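Local coordinates for malonyl acyl carrier protein transacylase (Streptococcus pneumoniae, PDB 3IM8), which probably catalyses transfer of the malonyl group from malonyl-CoA to holo-acyl carrier protein, supplying malonyl-ACP for fatty acid synthesis, at residues Leu16-Asp21 against Gln62-Ala67; Asp24-Val29 against Leu76-Tyr81; Thr68-Tyr73 against Ala96-Gly101. All coordinates share one frame; numbering follows the deposited sequence.

Contact 1 of 3, residues Leu16-Asp21 against Gln62-Ala67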
ATOM      1  N   LEU A  16       8.383  -9.281 -12.267  1.00 22.99           N
ATOM      2  CA  LEU A  16       9.633 -10.006 -12.231  1.00 22.10           C
ATOM      3  C   LEU A  16      10.737  -9.031 -12.650  1.00 20.58           C
ATOM      4  O   LEU A  16      10.587  -8.312 -13.603  1.00 18.54           O
ATOM      5  CB  LEU A  16       9.581 -11.245 -13.147  1.00 23.12           C
ATOM      6  CG  LEU A  16      10.584 -12.412 -13.090  1.00 25.63           C
ATOM      7  CD1 LEU A  16      10.361 -13.290 -11.864  1.00 26.55           C
ATOM      8  CD2 LEU A  16      10.414 -13.246 -14.388  1.00 31.44           C
ATOM      9  N   GLY A  17      11.828  -9.028 -11.897  1.00 19.22           N
ATOM     10  CA  GLY A  17      12.986  -8.231 -12.206  1.00 19.09           C
ATOM     11  C   GLY A  17      12.947  -6.793 -11.716  1.00 19.22           C
ATOM     12  O   GLY A  17      13.870  -6.039 -12.024  1.00 19.03           O
ATOM     13  N   MET A  18      11.887  -6.383 -11.005  1.00 18.53           N
ATOM     14  CA  MET A  18      11.762  -4.971 -10.575  1.00 17.95           C
ATOM     15  C   MET A  18      12.986  -4.487  -9.786  1.00 18.10           C
ATOM     16  O   MET A  18      13.524  -5.202  -8.932  1.00 18.50           O
ATOM     17  CB  MET A  18      10.491  -4.754  -9.768  1.00 17.74           C
ATOM     18  CG  MET A  18      10.436  -5.649  -8.518  1.00 16.46           C
ATOM     19  SD  MET A  18       8.978  -5.384  -7.567  1.00 20.17           S
ATOM     20  CE  MET A  18       9.520  -6.182  -6.064  1.00 16.84           C
ATOM     21  N   GLY A  19      13.448  -3.288 -10.097  1.00 18.75           N
ATOM     22  CA  GLY A  19      14.596  -2.743  -9.400  1.00 19.09           C
ATOM     23  C   GLY A  19      15.953  -3.276  -9.845  1.00 20.40           C
ATOM     24  O   GLY A  19      16.988  -2.857  -9.298  1.00 22.04           O
ATOM     25  N   ARG A  20      15.985  -4.217 -10.783  1.00 20.40           N
ATOM     26  CA  ARG A  20      17.280  -4.860 -11.136  1.00 20.93           C
ATOM     27  C   ARG A  20      18.246  -3.882 -11.816  1.00 20.98           C
ATOM     28  O   ARG A  20      19.454  -3.911 -11.533  1.00 20.49           O
ATOM     29  CB  ARG A  20      17.096  -6.122 -12.027  1.00 21.85           C
ATOM     30  CG  ARG A  20      18.449  -6.751 -12.487  1.00 20.32           C
ATOM     31  CD  ARG A  20      18.998  -7.643 -11.418  1.00 17.04           C
ATOM     32  NE  ARG A  20      20.456  -7.748 -11.490  1.00 18.28           N
ATOM     33  CZ  ARG A  20      21.183  -8.741 -10.945  1.00 20.36           C
ATOM     34  NH1 ARG A  20      22.504  -8.695 -11.019  1.00 22.41           N
ATOM     35  NH2 ARG A  20      20.598  -9.782 -10.315  1.00 19.22           N
ATOM     36  N   ASP A  21      17.728  -3.047 -12.736  1.00 21.66           N
ATOM     37  CA  ASP A  21      18.521  -1.951 -13.337  1.00 22.73           C
ATOM     38  C   ASP A  21      19.209  -1.066 -12.262  1.00 23.20           C
ATOM     39  O   ASP A  21      20.455  -0.864 -12.275  1.00 24.65           O
ATOM     40  CB  ASP A  21      17.675  -1.129 -14.336  1.00 23.83           C
ATOM     41  CG  ASP A  21      16.336  -0.603 -13.755  1.00 23.19           C
ATOM     42  OD1 ASP A  21      15.978  -0.856 -12.599  1.00 21.42           O
ATOM     43  OD2 ASP A  21      15.601   0.078 -14.499  1.00 24.25           O
ATOM     44  N   GLN A  62       5.343  -9.005   0.035  1.00 16.79           N
ATOM     45  CA  GLN A  62       5.406  -7.844   0.932  1.00 15.83           C
ATOM     46  C   GLN A  62       6.839  -7.382   1.181  1.00 15.47           C
ATOM     47  O   GLN A  62       7.146  -6.225   0.953  1.00 14.66           O
ATOM     48  CB  GLN A  62       4.585  -8.058   2.213  1.00 15.27           C
ATOM     49  CG  GLN A  62       3.061  -8.193   1.890  1.00 18.01           C
ATOM     50  CD  GLN A  62       2.157  -7.990   3.105  1.00 21.05           C
ATOM     51  OE1 GLN A  62       2.600  -7.526   4.164  1.00 22.13           O
ATOM     52  NE2 GLN A  62       0.902  -8.367   2.967  1.00 19.25           N
ATOM     53  N   PRO A  63       7.744  -8.290   1.599  1.00 16.96           N
ATOM     54  CA  PRO A  63       9.161  -7.833   1.765  1.00 17.12           C
ATOM     55  C   PRO A  63       9.846  -7.533   0.426  1.00 18.24           C
ATOM     56  O   PRO A  63      10.715  -6.675   0.359  1.00 19.89           O
ATOM     57  CB  PRO A  63       9.815  -8.991   2.516  1.00 16.76           C
ATOM     58  CG  PRO A  63       8.933 -10.230   2.180  1.00 15.82           C
ATOM     59  CD  PRO A  63       7.538  -9.635   2.181  1.00 16.37           C
ATOM     60  N   ALA A  64       9.407  -8.166  -0.657  1.00 18.24           N
ATOM     61  CA  ALA A  64      10.003  -7.868  -1.965  1.00 18.04           C
ATOM     62  C   ALA A  64       9.755  -6.444  -2.352  1.00 17.35           C
ATOM     63  O   ALA A  64      10.685  -5.744  -2.711  1.00 17.58           O
ATOM     64  CB  ALA A  64       9.442  -8.804  -3.093  1.00 17.93           C
ATOM     65  N   ILE A  65       8.479  -6.028  -2.289  1.00 17.59           N
ATOM     66  CA  ILE A  65       8.106  -4.652  -2.643  1.00 16.68           C
ATOM     67  C   ILE A  65       8.739  -3.691  -1.619  1.00 16.83           C
ATOM     68  O   ILE A  65       9.319  -2.692  -1.987  1.00 16.58           O
ATOM     69  CB  ILE A  65       6.563  -4.448  -2.669  1.00 16.64           C
ATOM     70  CG1 ILE A  65       5.970  -5.129  -3.889  1.00 14.36           C
ATOM     71  CG2 ILE A  65       6.195  -2.909  -2.726  1.00 15.17           C
ATOM     72  CD1 ILE A  65       4.509  -5.381  -3.777  1.00 14.78           C
ATOM     73  N   LEU A  66       8.609  -3.988  -0.324  1.00 16.92           N
ATOM     74  CA  LEU A  66       9.159  -3.023   0.646  1.00 16.61           C
ATOM     75  C   LEU A  66      10.661  -2.738   0.428  1.00 14.77           C
ATOM     76  O   LEU A  66      11.094  -1.594   0.469  1.00 14.11           O
ATOM     77  CB  LEU A  66       8.890  -3.448   2.104  1.00 16.31           C
ATOM     78  CG  LEU A  66       9.574  -2.548   3.157  1.00 18.28           C
ATOM     79  CD1 LEU A  66       8.563  -2.021   4.206  1.00 18.59           C
ATOM     80  CD2 LEU A  66      10.827  -3.206   3.815  1.00 21.56           C
ATOM     81  N   ALA A  67      11.446  -3.785   0.202  1.00 15.48           N
ATOM     82  CA  ALA A  67      12.876  -3.659  -0.005  1.00 15.01           C
ATOM     83  C   ALA A  67      13.134  -2.880  -1.282  1.00 16.26           C
ATOM     84  O   ALA A  67      13.994  -2.010  -1.306  1.00 17.65           O
ATOM     85  CB  ALA A  67      13.509  -5.030  -0.093  1.00 14.76           C
TER

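Contact 2 of 3, residues Asp24-Val29 against Leu76-Tyr81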
ATOM      1  N   ASP A  24      22.142  -3.128 -10.105  1.00 25.66           N
ATOM      2  CA  ASP A  24      23.444  -3.256 -10.727  1.00 26.23           C
ATOM      3  C   ASP A  24      24.210  -1.920 -10.820  1.00 27.48           C
ATOM      4  O   ASP A  24      25.460  -1.875 -10.701  1.00 27.62           O
ATOM      5  CB  ASP A  24      23.268  -3.874 -12.109  1.00 26.34           C
ATOM      6  CG  ASP A  24      22.865  -5.315 -12.035  1.00 25.42           C
ATOM      7  OD1 ASP A  24      23.421  -6.040 -11.209  1.00 27.35           O
ATOM      8  OD2 ASP A  24      22.004  -5.743 -12.802  1.00 24.27           O
ATOM      9  N   GLN A  25      23.453  -0.839 -10.990  1.00 27.78           N
ATOM     10  CA  GLN A  25      24.007   0.481 -11.282  1.00 28.74           C
ATOM     11  C   GLN A  25      24.329   1.326 -10.049  1.00 27.83           C
ATOM     12  O   GLN A  25      25.239   2.130 -10.085  1.00 28.38           O
ATOM     13  CB  GLN A  25      23.055   1.284 -12.143  1.00 28.56           C
ATOM     14  CG  GLN A  25      23.584   2.678 -12.362  1.00 33.27           C
ATOM     15  CD  GLN A  25      23.137   3.221 -13.652  1.00 37.76           C
ATOM     16  OE1 GLN A  25      22.242   2.669 -14.283  1.00 39.36           O
ATOM     17  NE2 GLN A  25      23.747   4.321 -14.078  1.00 41.24           N
ATOM     18  N   TYR A  26      23.540   1.179  -8.992  1.00 26.89           N
ATOM     19  CA  TYR A  26      23.637   2.023  -7.819  1.00 25.95           C
ATOM     20  C   TYR A  26      23.970   1.232  -6.542  1.00 25.46           C
ATOM     21  O   TYR A  26      23.137   0.478  -6.055  1.00 25.74           O
ATOM     22  CB  TYR A  26      22.317   2.803  -7.689  1.00 25.96           C
ATOM     23  CG  TYR A  26      22.070   3.783  -8.824  1.00 25.01           C
ATOM     24  CD1 TYR A  26      22.713   5.025  -8.865  1.00 25.12           C
ATOM     25  CD2 TYR A  26      21.199   3.480  -9.855  1.00 25.69           C
ATOM     26  CE1 TYR A  26      22.509   5.906  -9.916  1.00 24.64           C
ATOM     27  CE2 TYR A  26      20.983   4.401 -10.908  1.00 23.76           C
ATOM     28  CZ  TYR A  26      21.650   5.583 -10.916  1.00 24.02           C
ATOM     29  OH  TYR A  26      21.422   6.474 -11.944  1.00 28.85           O
ATOM     30  N   PRO A  27      25.189   1.380  -5.979  1.00 24.89           N
ATOM     31  CA  PRO A  27      25.468   0.649  -4.708  1.00 24.86           C
ATOM     32  C   PRO A  27      24.474   0.867  -3.563  1.00 24.60           C
ATOM     33  O   PRO A  27      24.308  -0.029  -2.724  1.00 24.91           O
ATOM     34  CB  PRO A  27      26.837   1.199  -4.265  1.00 25.11           C
ATOM     35  CG  PRO A  27      27.510   1.585  -5.595  1.00 25.50           C
ATOM     36  CD  PRO A  27      26.345   2.162  -6.427  1.00 25.49           C
ATOM     37  N   ILE A  28      23.857   2.046  -3.462  1.00 25.04           N
ATOM     38  CA  ILE A  28      22.881   2.262  -2.382  1.00 26.16           C
ATOM     39  C   ILE A  28      21.720   1.269  -2.543  1.00 26.89           C
ATOM     40  O   ILE A  28      21.154   0.801  -1.542  1.00 28.66           O
ATOM     41  CB  ILE A  28      22.370   3.743  -2.246  1.00 26.11           C
ATOM     42  CG1 ILE A  28      21.541   3.947  -0.973  1.00 27.15           C
ATOM     43  CG2 ILE A  28      21.528   4.138  -3.447  1.00 26.15           C
ATOM     44  CD1 ILE A  28      22.267   3.681   0.345  1.00 30.71           C
ATOM     45  N   VAL A  29      21.396   0.931  -3.799  1.00 27.08           N
ATOM     46  CA  VAL A  29      20.330  -0.070  -4.122  1.00 25.90           C
ATOM     47  C   VAL A  29      20.736  -1.529  -3.789  1.00 25.33           C
ATOM     48  O   VAL A  29      19.986  -2.234  -3.065  1.00 24.96           O
ATOM     49  CB  VAL A  29      19.624   0.179  -5.532  1.00 25.36           C
ATOM     50  CG1 VAL A  29      18.565  -0.909  -5.860  1.00 21.97           C
ATOM     51  CG2 VAL A  29      18.930   1.547  -5.518  1.00 24.59           C
ATOM     52  N   LEU A  76      16.550   8.072  -4.710  1.00 25.56           N
ATOM     53  CA  LEU A  76      16.045   9.425  -4.830  1.00 26.87           C
ATOM     54  C   LEU A  76      16.763  10.359  -3.819  1.00 27.43           C
ATOM     55  O   LEU A  76      17.180  11.466  -4.204  1.00 27.72           O
ATOM     56  CB  LEU A  76      14.502   9.477  -4.677  1.00 26.95           C
ATOM     57  CG  LEU A  76      13.649   8.897  -5.825  1.00 28.87           C
ATOM     58  CD1 LEU A  76      12.292   9.455  -5.809  1.00 29.40           C
ATOM     59  CD2 LEU A  76      14.282   9.236  -7.178  1.00 30.77           C
ATOM     60  N   GLN A  77      16.965   9.896  -2.579  1.00 27.35           N
ATOM     61  CA  GLN A  77      17.705  10.661  -1.570  1.00 28.66           C
ATOM     62  C   GLN A  77      19.127  11.036  -2.001  1.00 28.92           C
ATOM     63  O   GLN A  77      19.544  12.191  -1.842  1.00 29.48           O
ATOM     64  CB  GLN A  77      17.757   9.942  -0.222  1.00 29.58           C
ATOM     65  CG  GLN A  77      16.457   9.964   0.561  1.00 30.54           C
ATOM     66  CD  GLN A  77      16.643   9.459   1.953  1.00 32.47           C
ATOM     67  OE1 GLN A  77      17.053   8.301   2.180  1.00 33.17           O
ATOM     68  NE2 GLN A  77      16.306  10.297   2.912  1.00 32.99           N
ATOM     69  N   GLU A  78      19.853  10.074  -2.565  1.00 28.91           N
ATOM     70  CA  GLU A  78      21.172  10.289  -3.163  1.00 29.16           C
ATOM     71  C   GLU A  78      21.184  11.284  -4.327  1.00 29.32           C
ATOM     72  O   GLU A  78      22.164  11.977  -4.496  1.00 30.28           O
ATOM     73  CB  GLU A  78      21.745   8.948  -3.657  1.00 29.08           C
ATOM     74  CG  GLU A  78      23.048   9.046  -4.526  1.00 30.43           C
ATOM     75  CD  GLU A  78      23.557   7.680  -5.012  1.00 31.27           C
ATOM     76  OE1 GLU A  78      23.754   7.552  -6.233  1.00 32.22           O
ATOM     77  OE2 GLU A  78      23.766   6.742  -4.178  1.00 32.38           O
ATOM     78  N   LYS A  79      20.137  11.319  -5.158  1.00 30.19           N
ATOM     79  CA  LYS A  79      20.001  12.321  -6.256  1.00 30.74           C
ATOM     80  C   LYS A  79      19.470  13.703  -5.772  1.00 31.30           C
ATOM     81  O   LYS A  79      19.245  14.619  -6.572  1.00 32.26           O
ATOM     82  CB  LYS A  79      19.155  11.761  -7.420  1.00 30.10           C
ATOM     83  CG  LYS A  79      19.677  10.422  -8.009  1.00 32.39           C
ATOM     84  CD  LYS A  79      20.738  10.555  -9.143  1.00 33.97           C
ATOM     85  CE  LYS A  79      21.552   9.269  -9.333  1.00 33.19           C
ATOM     86  NZ  LYS A  79      22.535   9.226 -10.477  1.00 33.93           N
ATOM     87  N   GLY A  80      19.296  13.848  -4.459  1.00 32.18           N
ATOM     88  CA  GLY A  80      18.908  15.115  -3.842  1.00 33.03           C
ATOM     89  C   GLY A  80      17.427  15.402  -3.639  1.00 34.36           C
ATOM     90  O   GLY A  80      17.070  16.575  -3.410  1.00 34.44           O
ATOM     91  N   TYR A  81      16.554  14.376  -3.741  1.00 35.06           N
ATOM     92  CA  TYR A  81      15.115  14.525  -3.377  1.00 35.02           C
ATOM     93  C   TYR A  81      14.855  14.005  -1.989  1.00 35.08           C
ATOM     94  O   TYR A  81      15.047  12.819  -1.717  1.00 36.27           O
ATOM     95  CB  TYR A  81      14.161  13.787  -4.333  1.00 35.26           C
ATOM     96  CG  TYR A  81      14.241  14.228  -5.738  1.00 34.84           C
ATOM     97  CD1 TYR A  81      15.332  13.890  -6.514  1.00 34.88           C
ATOM     98  CD2 TYR A  81      13.231  14.983  -6.303  1.00 35.55           C
ATOM     99  CE1 TYR A  81      15.436  14.318  -7.820  1.00 35.51           C
ATOM    100  CE2 TYR A  81      13.316  15.393  -7.610  1.00 36.34           C
ATOM    101  CZ  TYR A  81      14.429  15.045  -8.367  1.00 34.96           C
ATOM    102  OH  TYR A  81      14.552  15.428  -9.671  1.00 35.48           O
TER
HETATM  103  O   HOH W   1      24.532   4.340  -4.729  1.00 31.80           O

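Contact 3 of 3, residues Thr68-Tyr73 against Ala96-Gly101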
ATOM      1  N   THR A  68      12.369  -3.182  -2.339  1.00 16.88           N
ATOM      2  CA  THR A  68      12.510  -2.496  -3.615  1.00 16.30           C
ATOM      3  C   THR A  68      12.152  -1.018  -3.512  1.00 16.57           C
ATOM      4  O   THR A  68      12.911  -0.173  -3.911  1.00 17.21           O
ATOM      5  CB  THR A  68      11.661  -3.152  -4.645  1.00 15.91           C
ATOM      6  OG1 THR A  68      12.141  -4.491  -4.839  1.00 13.91           O
ATOM      7  CG2 THR A  68      11.769  -2.363  -5.956  1.00 16.49           C
ATOM      8  N   SER A  69      11.003  -0.729  -2.930  1.00 16.46           N
ATOM      9  CA  SER A  69      10.592   0.643  -2.672  1.00 16.53           C
ATOM     10  C   SER A  69      11.551   1.439  -1.804  1.00 16.24           C
ATOM     11  O   SER A  69      11.887   2.563  -2.159  1.00 17.14           O
ATOM     12  CB  SER A  69       9.229   0.643  -2.002  1.00 15.85           C
ATOM     13  OG  SER A  69       8.306   0.038  -2.885  1.00 17.77           O
ATOM     14  N   VAL A  70      11.918   0.909  -0.638  1.00 15.95           N
ATOM     15  CA  VAL A  70      12.930   1.579   0.221  1.00 15.66           C
ATOM     16  C   VAL A  70      14.201   1.878  -0.558  1.00 16.39           C
ATOM     17  O   VAL A  70      14.758   2.994  -0.450  1.00 16.85           O
ATOM     18  CB  VAL A  70      13.217   0.797   1.505  1.00 14.88           C
ATOM     19  CG1 VAL A  70      14.299   1.467   2.346  1.00 15.06           C
ATOM     20  CG2 VAL A  70      11.918   0.722   2.328  1.00 15.72           C
ATOM     21  N   ALA A  71      14.658   0.913  -1.352  1.00 17.03           N
ATOM     22  CA  ALA A  71      15.845   1.142  -2.214  1.00 17.88           C
ATOM     23  C   ALA A  71      15.655   2.307  -3.209  1.00 18.36           C
ATOM     24  O   ALA A  71      16.569   3.133  -3.390  1.00 18.66           O
ATOM     25  CB  ALA A  71      16.158  -0.081  -2.964  1.00 18.66           C
ATOM     26  N   ILE A  72      14.497   2.368  -3.856  1.00 18.61           N
ATOM     27  CA  ILE A  72      14.193   3.457  -4.792  1.00 19.67           C
ATOM     28  C   ILE A  72      14.134   4.825  -4.061  1.00 20.42           C
ATOM     29  O   ILE A  72      14.663   5.850  -4.526  1.00 21.32           O
ATOM     30  CB  ILE A  72      12.882   3.186  -5.577  1.00 19.19           C
ATOM     31  CG1 ILE A  72      13.060   1.957  -6.471  1.00 20.54           C
ATOM     32  CG2 ILE A  72      12.559   4.389  -6.465  1.00 19.21           C
ATOM     33  CD1 ILE A  72      11.849   1.488  -7.133  1.00 19.77           C
ATOM     34  N   TYR A  73      13.510   4.844  -2.909  1.00 21.17           N
ATOM     35  CA  TYR A  73      13.472   6.088  -2.106  1.00 22.14           C
ATOM     36  C   TYR A  73      14.877   6.510  -1.721  1.00 22.81           C
ATOM     37  O   TYR A  73      15.222   7.684  -1.901  1.00 22.79           O
ATOM     38  CB  TYR A  73      12.590   5.896  -0.868  1.00 22.59           C
ATOM     39  CG  TYR A  73      13.019   6.641   0.369  1.00 25.07           C
ATOM     40  CD1 TYR A  73      12.714   7.973   0.542  1.00 28.71           C
ATOM     41  CD2 TYR A  73      13.694   5.974   1.403  1.00 28.29           C
ATOM     42  CE1 TYR A  73      13.136   8.652   1.710  1.00 31.99           C
ATOM     43  CE2 TYR A  73      14.094   6.607   2.539  1.00 30.65           C
ATOM     44  CZ  TYR A  73      13.820   7.939   2.702  1.00 34.21           C
ATOM     45  OH  TYR A  73      14.236   8.554   3.890  1.00 39.54           O
ATOM     46  N   ALA A  96       6.854   3.740   3.815  1.00 18.50           N
ATOM     47  CA  ALA A  96       6.669   5.131   4.262  1.00 18.29           C
ATOM     48  C   ALA A  96       7.090   5.314   5.729  1.00 19.89           C
ATOM     49  O   ALA A  96       7.702   6.320   6.086  1.00 21.16           O
ATOM     50  CB  ALA A  96       5.282   5.456   4.115  1.00 16.71           C
ATOM     51  N   LEU A  97       6.786   4.333   6.582  1.00 20.45           N
ATOM     52  CA  LEU A  97       7.286   4.341   7.978  1.00 20.82           C
ATOM     53  C   LEU A  97       8.793   4.330   8.029  1.00 20.25           C
ATOM     54  O   LEU A  97       9.380   5.046   8.844  1.00 20.96           O
ATOM     55  CB  LEU A  97       6.722   3.183   8.823  1.00 19.67           C
ATOM     56  CG  LEU A  97       5.283   3.462   9.305  1.00 20.46           C
ATOM     57  CD1 LEU A  97       4.651   2.159   9.860  1.00 17.07           C
ATOM     58  CD2 LEU A  97       5.214   4.617  10.343  1.00 18.55           C
ATOM     59  N   VAL A  98       9.413   3.539   7.166  1.00 20.09           N
ATOM     60  CA  VAL A  98      10.882   3.528   7.013  1.00 20.15           C
ATOM     61  C   VAL A  98      11.406   4.868   6.496  1.00 21.25           C
ATOM     62  O   VAL A  98      12.319   5.459   7.094  1.00 21.75           O
ATOM     63  CB  VAL A  98      11.397   2.368   6.130  1.00 20.15           C
ATOM     64  CG1 VAL A  98      12.946   2.527   5.820  1.00 19.40           C
ATOM     65  CG2 VAL A  98      11.156   1.033   6.820  1.00 19.15           C
ATOM     66  N   ALA A  99      10.794   5.382   5.427  1.00 21.85           N
ATOM     67  CA  ALA A  99      11.193   6.674   4.905  1.00 22.74           C
ATOM     68  C   ALA A  99      10.970   7.812   5.906  1.00 23.09           C
ATOM     69  O   ALA A  99      11.709   8.768   5.901  1.00 23.39           O
ATOM     70  CB  ALA A  99      10.480   6.951   3.584  1.00 23.21           C
ATOM     71  N   SER A 100       9.978   7.694   6.796  1.00 23.43           N
ATOM     72  CA  SER A 100       9.640   8.802   7.674  1.00 23.58           C
ATOM     73  C   SER A 100      10.468   8.771   8.926  1.00 23.83           C
ATOM     74  O   SER A 100      10.263   9.603   9.814  1.00 23.78           O
ATOM     75  CB  SER A 100       8.147   8.777   8.044  1.00 24.04           C
ATOM     76  OG  SER A 100       7.894   7.585   8.765  1.00 26.71           O
ATOM     77  N   GLY A 101      11.386   7.806   9.007  1.00 23.63           N
ATOM     78  CA  GLY A 101      12.357   7.709  10.094  1.00 23.93           C
ATOM     79  C   GLY A 101      11.850   6.894  11.265  1.00 24.12           C
ATOM     80  O   GLY A 101      12.645   6.487  12.137  1.00 25.00           O
TER

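Contact 1 of 3, residues Leu16-Asp21 against Gln62-Ala67
The loop that leads into helix 20-25 packs on the long helix 58-78 of the acyl transferase fold through Met18, whose terminal methyl meets Ala64 and Ile65. The example illustrates how one long, unbranched side chain can join a turn to a helix without any hydrogen bond between them. Met18 CE lies 3.6 Å from the backbone O of Ala64. The same Met18 CE is 4.0 Å from Ala64 CB, and Ile65 CG1 is a little farther off. Since CG sits between the backbone N and the carbonyl carbon (chi1 58°) and the chain runs extended from there, the methyl reaches the helix although the nearest CA atoms, those of Met18 and Ile65, are 8.7 Å apart. Met18 belongs to a type II beta turn from Gly17 to Arg20, closed by the bond from Arg20 N to Gly17 O at 3.1 Å; Gly19, with positive phi, is the N-cap of the helix that follows. Ala64 O accepts a hydrogen bond from Thr68 OG1, and the methyl merely packs beside this oxygen. Pro274 and Ile48 pack against Met18 as well, and the side chain of Ile65 lies about 9 Å from that of Ser90, the predicted active-site serine.

Contact 2 of 3, residues Asp24-Val29 against Leu76-Tyr81
Glu78, in the last turn of helix 58-78, reaches across to Tyr26 and Ile28, where helix 20-25 gives way to helix 27-40. Its CG is anti to the backbone N (chi1 171°) and the chain stays extended, which carries the carboxylate out to the neighbouring backbone. OE2 comes to 3.5 Å from CG2 of Ile28, the two side chains running past each other in opposite directions. The same oxygen accepts a hydrogen bond of 2.6 Å from a water, which in turn accepts one of 2.7 Å from the backbone N of Ile28. The other oxygen, OE1, lies 3.8 Å from CD1 of Tyr26, with the carboxylate plane turned 59° from the ring. Lys79 follows, bent at its second torsion (chi2 -88°) and crossing the tyrosine at about a right angle. Its ammonium nitrogen comes to the ring edge, near the ring plane, and NZ gives a weak hydrogen bond of 3.3 Å to Tyr26 OH. At Gly80 the helix ends in a Schellman motif, with positive phi and the two bonds from Gly80 N to Gln77 O and from Tyr81 N to Leu76 O. Tyr26 itself is the N-cap residue of helix 27-40, and Leu75 and Leu300 also pack on its buried side chain. Chemically, the water lets the carboxylate serve a backbone N-H in the first turn of helix 27-40, where the helix dipole would probably favour its negative charge, while the phenol oxygen is held by two weak bonds, from Lys79 NZ and from Gln297 NE2 of helix 297-304.

Contact 3 of 3, residues Thr68-Tyr73 against Ala96-Gly101
One face of the Tyr73 ring is covered by the methyl of Ala99, and the phenol oxygen extends from the ring toward the backbone of the same residue. This is a CH-pi contact of textbook form: Ala99 CB stands 3.6 Å from the ring centroid and 11° off the ring normal, almost directly over the centre. It joins helix 58-78 to the end of helix 92-99, the helix that starts at the last glycine of a GxSxG sequence, consistent with a nucleophile elbow at Ser90, the predicted active-site residue; the contact itself is helix packing away from that site. Phe6, on strand 4-8 of the parallel sheet, also touches Tyr73, and Phe8 of the same strand touches Ala99. The centred methyl meets the ring carbons at similar range, with CZ of Tyr73 nearest to Ala99 CB at 3.6 Å. The first torsion of Tyr73, 146°, departs from the staggered value near 180°, and in this orientation the ring lies flat against the alanine. One helical turn earlier, Val70 faces Val98, and their side chains cross at about a right angle. Each presents a methyl that is anti to its own backbone N, and these two, Val70 CG1 and Val98 CG1, approach to 3.9 Å. Val70 CG2 also takes part, at 4.1 Å from Val98 CG1, so that Val98 CG1 meets both methyls of Val70. Phe105 of helix 105-122 packs on both valines and extends the apolar layer. The helices are close here, with the CA atoms of Val70 and Ala99 separated by 7.1 Å. At the far end of the tyrosine, Tyr73 OH lies 3.2 Å from Ala99 O.

Following the chain from the N terminus shows how one long helix can serve several neighbours. Residues 16-21 and 24-29 come first, and each waits for its partner on helix 58-78: contact 1 closes a mostly helical loop at 62-67, and contact 2 closes another at 76-81. Their segments alternate, so these two loops cross. Contact 3 opens at 68-73, after contact 1 has closed, and closes at 96-101 beyond strand 85-88; it therefore follows contact 1 in series but crosses contact 2. All three share helix 58-78, tying it to the turn before helix 20-25, to the junction of helices 20-25 and 27-40, and to helix 92-99. Met18 also touches Thr68, and Val29 touches Ala71, making the contacts continuous.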